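Local coordinates for YceI-like domain protein (Burkholderia cenocepacia BC7, PDB 5IXH) that is a bacterial lipocalin of the YceI family that holds an octaprenyl diphosphate in its beta barrel and probably captures antibiotics outside the cell, at residues A52-G57 against D63-K68; I130-F135 against K143-V148. All blocks are in the same frame, centred on the assembly; numbering follows the deposited sequence.

Contact 1. Residues A52-G57 against D63-K68. With OTP ((2E,6E,10E,14E,18E,22E,26E)-3,7,11,15,19,23,27,31-octamethyldotriaconta-2,6,10,14,18,22,26,30-octaenyl trihydrogen diphosphate), chain C.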
loop_
_atom_site.group_PDB
_atom_site.type_symbol
_atom_site.label_atom_id
_atom_site.label_comp_id
_atom_site.label_asym_id
_atom_site.label_seq_id
_atom_site.Cartn_x
_atom_site.Cartn_y
_atom_site.Cartn_z
ATOM N N ALA A 52 -3.668 -11.876 2.905
ATOM C CA ALA A 52 -3.726 -12.746 4.069
ATOM C C ALA A 52 -2.476 -12.668 4.928
ATOM O O ALA A 52 -2.460 -13.159 6.043
ATOM C CB ALA A 52 -3.966 -14.194 3.627
ATOM N N SER A 53 -1.422 -12.042 4.422
ATOM C CA SER A 53 -0.186 -11.873 5.181
ATOM C C SER A 53 -0.214 -10.621 6.051
ATOM O O SER A 53 0.791 -10.305 6.695
ATOM C CB SER A 53 1.021 -11.811 4.249
ATOM O OG SER A 53 1.137 -10.539 3.609
ATOM N N PHE A 54 -1.331 -9.931 6.108
ATOM C CA PHE A 54 -1.472 -8.745 6.959
ATOM C C PHE A 54 -1.411 -9.138 8.426
ATOM O O PHE A 54 -2.183 -9.982 8.884
ATOM C CB PHE A 54 -2.776 -7.999 6.658
ATOM C CG PHE A 54 -2.870 -6.602 7.237
ATOM C CD1 PHE A 54 -1.981 -5.610 6.868
ATOM C CD2 PHE A 54 -3.899 -6.272 8.121
ATOM C CE1 PHE A 54 -2.095 -4.338 7.363
ATOM C CE2 PHE A 54 -4.000 -5.009 8.644
ATOM C CZ PHE A 54 -3.107 -4.026 8.260
ATOM N N ASP A 55 -0.479 -8.541 9.150
ATOM C CA ASP A 55 -0.215 -8.882 10.532
ATOM C C ASP A 55 -0.335 -7.662 11.414
ATOM O O ASP A 55 0.457 -6.724 11.322
ATOM C CB ASP A 55 1.182 -9.478 10.640
ATOM C CG ASP A 55 1.508 -9.947 12.037
ATOM O OD1 ASP A 55 0.609 -10.090 12.911
ATOM O OD2 ASP A 55 2.702 -10.204 12.283
ATOM N N LEU A 56 -1.340 -7.686 12.275
ATOM C CA LEU A 56 -1.582 -6.652 13.275
ATOM C C LEU A 56 -0.984 -7.014 14.629
ATOM O O LEU A 56 -1.163 -6.273 15.593
ATOM C CB LEU A 56 -3.091 -6.445 13.407
ATOM C CG LEU A 56 -3.709 -5.753 12.195
ATOM C CD1 LEU A 56 -5.155 -6.174 12.035
ATOM C CD2 LEU A 56 -3.589 -4.258 12.376
ATOM N N GLY A 57 -0.290 -8.153 14.714
ATOM C CA GLY A 57 0.366 -8.564 15.948
ATOM C C GLY A 57 -0.579 -9.248 16.918
ATOM O O GLY A 57 -0.273 -9.389 18.099
ATOM N N ASP A 63 -7.281 -12.731 11.975
ATOM C CA ASP A 63 -8.362 -13.556 11.440
ATOM C C ASP A 63 -9.563 -12.714 11.032
ATOM O O ASP A 63 -10.143 -12.944 9.965
ATOM C CB ASP A 63 -8.798 -14.609 12.443
ATOM C CG ASP A 63 -7.781 -15.690 12.616
ATOM O OD1 ASP A 63 -6.847 -15.758 11.798
ATOM O OD2 ASP A 63 -7.929 -16.481 13.569
ATOM N N GLN A 64 -9.954 -11.760 11.873
ATOM C CA GLN A 64 -11.089 -10.906 11.556
ATOM C C GLN A 64 -10.842 -10.125 10.269
ATOM O O GLN A 64 -11.736 -10.029 9.438
ATOM C CB GLN A 64 -11.377 -9.910 12.690
ATOM C CG GLN A 64 -12.385 -8.796 12.333
ATOM C CD GLN A 64 -13.814 -9.217 12.542
ATOM O OE1 GLN A 64 -14.651 -9.164 11.639
ATOM N NE2 GLN A 64 -14.102 -9.624 13.747
ATOM N N VAL A 65 -9.667 -9.528 10.144
ATOM C CA VAL A 65 -9.405 -8.650 9.014
ATOM C C VAL A 65 -9.290 -9.454 7.717
ATOM O O VAL A 65 -9.525 -8.930 6.630
ATOM C CB VAL A 65 -8.196 -7.725 9.286
ATOM C CG1 VAL A 65 -7.848 -6.880 8.062
ATOM C CG2 VAL A 65 -8.522 -6.796 10.451
ATOM N N ALA A 66 -8.963 -10.734 7.816
ATOM C CA ALA A 66 -8.944 -11.579 6.635
ATOM C C ALA A 66 -10.358 -11.963 6.175
ATOM O O ALA A 66 -10.557 -12.377 5.019
ATOM C CB ALA A 66 -8.122 -12.838 6.881
ATOM N N GLY A 67 -11.345 -11.832 7.044
ATOM C CA GLY A 67 -12.682 -12.325 6.787
ATOM C C GLY A 67 -13.491 -11.478 5.826
ATOM O O GLY A 67 -13.071 -10.394 5.450
ATOM N N LYS A 68 -14.696 -11.954 5.508
ATOM C CA LYS A 68 -15.519 -11.412 4.421
ATOM C C LYS A 68 -15.808 -9.919 4.534
ATOM O O LYS A 68 -15.695 -9.185 3.544
ATOM C CB LYS A 68 -16.823 -12.204 4.308
ATOM C CG LYS A 68 -17.698 -11.754 3.146
ATOM C CD LYS A 68 -18.947 -12.613 3.020
ATOM C CE LYS A 68 -19.930 -12.028 2.014
ATOM N NZ LYS A 68 -19.316 -11.833 0.670
HETATM O O7 OTP C . -12.141 -1.453 21.435
HETATM P P2 OTP C . -12.581 -1.650 19.999
HETATM O O5 OTP C . -13.875 -2.433 19.964
HETATM O O6 OTP C . -12.785 -0.305 19.336
HETATM O O4 OTP C . -11.465 -2.450 19.203
HETATM P P1 OTP C . -11.676 -3.119 17.778
HETATM O O2 OTP C . -12.283 -4.495 17.941
HETATM O O3 OTP C . -12.584 -2.258 16.926
HETATM O O1 OTP C . -10.246 -3.255 17.100
HETATM C C40 OTP C . -9.974 -2.737 15.808
HETATM C C39 OTP C . -8.645 -3.390 15.441
HETATM C C37 OTP C . -7.958 -3.136 14.290
HETATM C C38 OTP C . -6.647 -3.905 14.124
HETATM C C36 OTP C . -8.438 -2.157 13.194
HETATM C C35 OTP C . -8.325 -2.862 11.827
HETATM C C34 OTP C . -8.042 -1.870 10.684
HETATM C C32 OTP C . -7.546 -2.348 9.493
HETATM C C33 OTP C . -7.269 -3.844 9.291
HETATM C C31 OTP C . -7.262 -1.374 8.335
HETATM C C30 OTP C . -7.904 -1.914 7.040
HETATM C C29 OTP C . -6.783 -1.894 5.996
HETATM C C27 OTP C . -6.911 -1.261 4.785
HETATM C C28 OTP C . -8.166 -0.523 4.315
HETATM C C26 OTP C . -5.681 -1.316 3.875
HETATM C C25 OTP C . -6.071 -1.634 2.426
HETATM C C24 OTP C . -4.678 -1.582 1.788
HETATM C C22 OTP C . -4.122 -2.663 1.162
HETATM C C23 OTP C . -4.838 -4.008 1.002
HETATM C C21 OTP C . -2.721 -2.466 0.587
HETATM C C20 OTP C . -2.936 -2.123 -0.887
HETATM C C19 OTP C . -1.656 -1.410 -1.336
HETATM C C17 OTP C . -1.000 -1.766 -2.495
HETATM C C18 OTP C . -1.539 -2.891 -3.381
HETATM C C16 OTP C . 0.280 -1.043 -2.950
HETATM C C15 OTP C . 0.801 -0.037 -1.907
HETATM C C14 OTP C . 1.825 0.873 -2.605
HETATM C C12 OTP C . 1.403 1.965 -3.330
HETATM C C13 OTP C . -0.072 2.359 -3.469
HETATM C C11 OTP C . 2.423 2.874 -4.032
HETATM C C10 OTP C . 3.722 2.136 -4.376
HETATM C C9 OTP C . 4.456 3.089 -5.334
HETATM C C7 OTP C . 5.535 2.674 -6.070
HETATM C C8 OTP C . 6.055 1.239 -5.964
HETATM C C6 OTP C . 6.193 3.704 -7.008
HETATM C C5 OTP C . 7.717 3.653 -6.881
HETATM C C4 OTP C . 8.199 5.032 -7.371
HETATM C C2 OTP C . 8.819 5.259 -8.578
HETATM C C3 OTP C . 9.227 6.699 -8.893
HETATM C C1 OTP C . 9.115 4.155 -9.597
#
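Val65 lays its two methyl groups against the ring of Phe54 and the isobutyl end of Leu56, and all three side chains help line the isoprenoid pocket near the mouth of this lipocalin-like barrel. CG1 of Val65 lies 4.0 Å from CD2 of Phe54, while CG2 of Val65 is 3.8 Å from CD1 of Leu56, so each branch of the valine serves a different partner. With CG1 anti to the backbone N (chi1 176°), that branch is turned to Phe54 and CG2 is left for Leu56. Its side chain crosses that of Leu56 at about a right angle, and the contact is wholly apolar.

The ligand completes the cluster. Methyl C33 of the prenyl chain sits 3.3 Å from CG1 of Val65 and also 3.5 Å from CE2 of Phe54, which it approaches obliquely. Nearer the diphosphate, methyl C38 fits between the two branches of Leu56, 3.4 Å from CD1 and 3.5 Å from CD2. Consecutive isoprene units therefore present their methyls to this wall, and the fit is one of shape and greasy surface.

Phe54 is buried, its ring meeting Phe26 of strand 22-34 and packing edge-to-face with Phe71, while the backbone of Asp55 is bonded to Ala25. The short strand 54-55 is thereby fixed to the barrel, and helix 59-66 brings Val65 over to it.

The turn leading out of the strand has its own polar anchor. Asn62 of the helix bonds both the backbone N of Leu56 and the carboxylate of Asp55. The same carboxylate closes an Asx turn, in which Gly57 N meets Asp55 OD1 at 2.8 Å from above the carboxylate plane.

Contact 2. Residues I130-F135 against K143-V148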
loop_
_atom_site.group_PDB
_atom_site.type_symbol
_atom_site.label_atom_id
_atom_site.label_comp_id
_atom_site.label_asym_id
_atom_site.label_seq_id
_atom_site.Cartn_x
_atom_site.Cartn_y
_atom_site.Cartn_z
ATOM N N ILE A 130 -6.093 6.512 1.856
ATOM C CA ILE A 130 -7.283 6.047 1.170
ATOM C C ILE A 130 -8.447 6.009 2.139
ATOM O O ILE A 130 -8.252 6.035 3.359
ATOM C CB ILE A 130 -7.096 4.640 0.566
ATOM C CG1 ILE A 130 -6.883 3.551 1.635
ATOM C CG2 ILE A 130 -5.935 4.646 -0.462
ATOM C CD1 ILE A 130 -7.121 2.116 1.103
ATOM N N LYS A 131 -9.644 5.909 1.589
ATOM C CA LYS A 131 -10.824 5.587 2.374
ATOM C C LYS A 131 -11.093 4.098 2.213
ATOM O O LYS A 131 -11.315 3.622 1.112
ATOM C CB LYS A 131 -12.029 6.374 1.866
ATOM C CG LYS A 131 -11.949 7.858 2.134
ATOM C CD LYS A 131 -13.209 8.575 1.660
ATOM C CE LYS A 131 -13.362 9.942 2.320
ATOM N NZ LYS A 131 -12.058 10.639 2.508
ATOM N N ARG A 132 -11.099 3.371 3.323
ATOM C CA ARG A 132 -11.385 1.939 3.269
ATOM C C ARG A 132 -12.738 1.661 2.640
ATOM O O ARG A 132 -12.908 0.653 1.940
ATOM C CB ARG A 132 -11.262 1.279 4.650
ATOM C CG ARG A 132 -12.279 1.737 5.696
ATOM C CD ARG A 132 -11.959 1.146 7.062
ATOM N NE ARG A 132 -12.925 1.578 8.061
ATOM C CZ ARG A 132 -14.151 1.083 8.187
ATOM N NH1 ARG A 132 -14.579 0.108 7.382
ATOM N NH2 ARG A 132 -14.949 1.562 9.131
ATOM N N SER A 133 -13.700 2.550 2.883
ATOM C CA SER A 133 -15.050 2.380 2.337
ATOM C C SER A 133 -15.073 2.366 0.801
ATOM O O SER A 133 -15.931 1.713 0.211
ATOM C CB SER A 133 -15.992 3.491 2.835
ATOM O OG SER A 133 -15.512 4.764 2.434
ATOM N N ALA A 134 -14.128 3.063 0.163
ATOM C CA ALA A 134 -14.066 3.111 -1.291
ATOM C C ALA A 134 -13.797 1.741 -1.896
ATOM O O ALA A 134 -14.118 1.491 -3.054
ATOM C CB ALA A 134 -12.991 4.079 -1.737
ATOM N N PHE A 135 -13.190 0.857 -1.114
ATOM C CA PHE A 135 -12.885 -0.492 -1.559
ATOM C C PHE A 135 -13.728 -1.555 -0.831
ATOM O O PHE A 135 -13.453 -2.739 -0.914
ATOM C CB PHE A 135 -11.385 -0.755 -1.357
ATOM C CG PHE A 135 -10.512 0.207 -2.094
ATOM C CD1 PHE A 135 -10.157 -0.048 -3.407
ATOM C CD2 PHE A 135 -10.069 1.396 -1.497
ATOM C CE1 PHE A 135 -9.393 0.833 -4.116
ATOM C CE2 PHE A 135 -9.291 2.281 -2.204
ATOM C CZ PHE A 135 -8.950 2.006 -3.522
ATOM N N LYS A 143 -19.089 -0.816 8.858
ATOM C CA LYS A 143 -19.242 0.446 8.119
ATOM C C LYS A 143 -19.148 1.640 9.059
ATOM O O LYS A 143 -18.772 2.731 8.635
ATOM C CB LYS A 143 -20.575 0.509 7.367
ATOM C CG LYS A 143 -20.645 -0.401 6.149
ATOM C CD LYS A 143 -21.901 -0.197 5.308
ATOM C CE LYS A 143 -23.154 -0.646 6.005
ATOM N NZ LYS A 143 -24.322 -0.487 5.096
ATOM N N ASP A 144 -19.520 1.446 10.324
ATOM C CA ASP A 144 -19.582 2.544 11.285
ATOM C C ASP A 144 -18.192 3.141 11.504
ATOM O O ASP A 144 -17.315 2.510 12.092
ATOM C CB ASP A 144 -20.172 2.043 12.613
ATOM C CG ASP A 144 -20.506 3.166 13.583
ATOM O OD1 ASP A 144 -19.989 4.287 13.420
ATOM O OD2 ASP A 144 -21.290 2.919 14.534
ATOM N N THR A 145 -17.989 4.370 11.045
ATOM C CA THR A 145 -16.665 4.971 11.113
ATOM C C THR A 145 -16.361 5.572 12.478
ATOM O O THR A 145 -15.263 6.075 12.697
ATOM C CB THR A 145 -16.476 6.033 10.029
ATOM O OG1 THR A 145 -17.508 7.013 10.151
ATOM C CG2 THR A 145 -16.532 5.383 8.663
ATOM N N SER A 146 -17.320 5.506 13.393
ATOM C CA SER A 146 -17.052 5.889 14.770
ATOM C C SER A 146 -16.360 4.728 15.484
ATOM O O SER A 146 -15.839 4.897 16.587
ATOM C CB SER A 146 -18.346 6.276 15.492
ATOM O OG SER A 146 -19.092 5.129 15.854
ATOM N N ILE A 147 -16.370 3.551 14.860
ATOM C CA ILE A 147 -15.672 2.383 15.410
ATOM C C ILE A 147 -14.254 2.280 14.840
ATOM O O ILE A 147 -13.298 2.256 15.591
ATOM C CB ILE A 147 -16.409 1.057 15.128
ATOM C CG1 ILE A 147 -17.835 1.089 15.681
ATOM C CG2 ILE A 147 -15.630 -0.113 15.728
ATOM C CD1 ILE A 147 -18.663 -0.117 15.268
ATOM N N VAL A 148 -14.130 2.167 13.522
ATOM C CA VAL A 148 -12.838 2.251 12.852
ATOM C C VAL A 148 -12.956 3.363 11.822
ATOM O O VAL A 148 -13.866 3.345 10.999
ATOM C CB VAL A 148 -12.462 0.927 12.123
ATOM C CG1 VAL A 148 -11.139 1.060 11.348
ATOM C CG2 VAL A 148 -12.407 -0.221 13.125
#
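Arg132 sends its guanidinium to the carbonyl of Val148, with NH2 donating to Val148 O at 2.8 Å in a nearly straight bond (N-H...O 169°). The oxygen lies close to the guanidinium plane, whereas the donor is tilted 32° from the carbonyl plane. Methyl groups also border the guanidinium: CG1 of Val148 lies 3.8 Å from NE of Arg132, the two side chains crossing at about a right angle, and CG2 of Thr145 comes within 4.2 Å of NH2 of Arg132.

From CG to NE the arginine is extended, which carries the charge across to a group of backbone carbonyl oxygens. Val137, Gly138, Trp142 and Ala149 offer theirs as well, so all three nitrogens are engaged and the group's rotation is fixed. The bound prenyl diphosphate touches Arg132 and Ile147, both pocket residues.

Further out, Asp144 OD1 accepts from Ser146 N at 2.9 Å, closing an Asx turn that shapes the loop before Val148, and also from Ser146 OG at 2.7 Å. Arg132 itself opens a 3-10 turn at the end of strand 121-131, and segment 143-148 belongs to the loop leading from there to the adjacent antiparallel strand 151-160.

From the N terminus, the chain builds strands 10-15, 22-34 and 44-50 before contact 1 closes a short loop, with five intervening residues, most of them in helix 59-66. Strands 78-90, 93-102, 105-118 and 121-131 follow, and contact 2 then closes a second loop of seven residues ahead of the last strand, 151-160. The two loops lie in series, neither nesting nor crossing. Contact 1 ties the helix to the strand 54-55 side of the curled sheet; contact 2 gathers the connection between its last two strands. Their centres are about 16 Å apart and their nearest atoms about 8 Å, so the two do not touch, yet both contribute residues to the same prenyl diphosphate pocket.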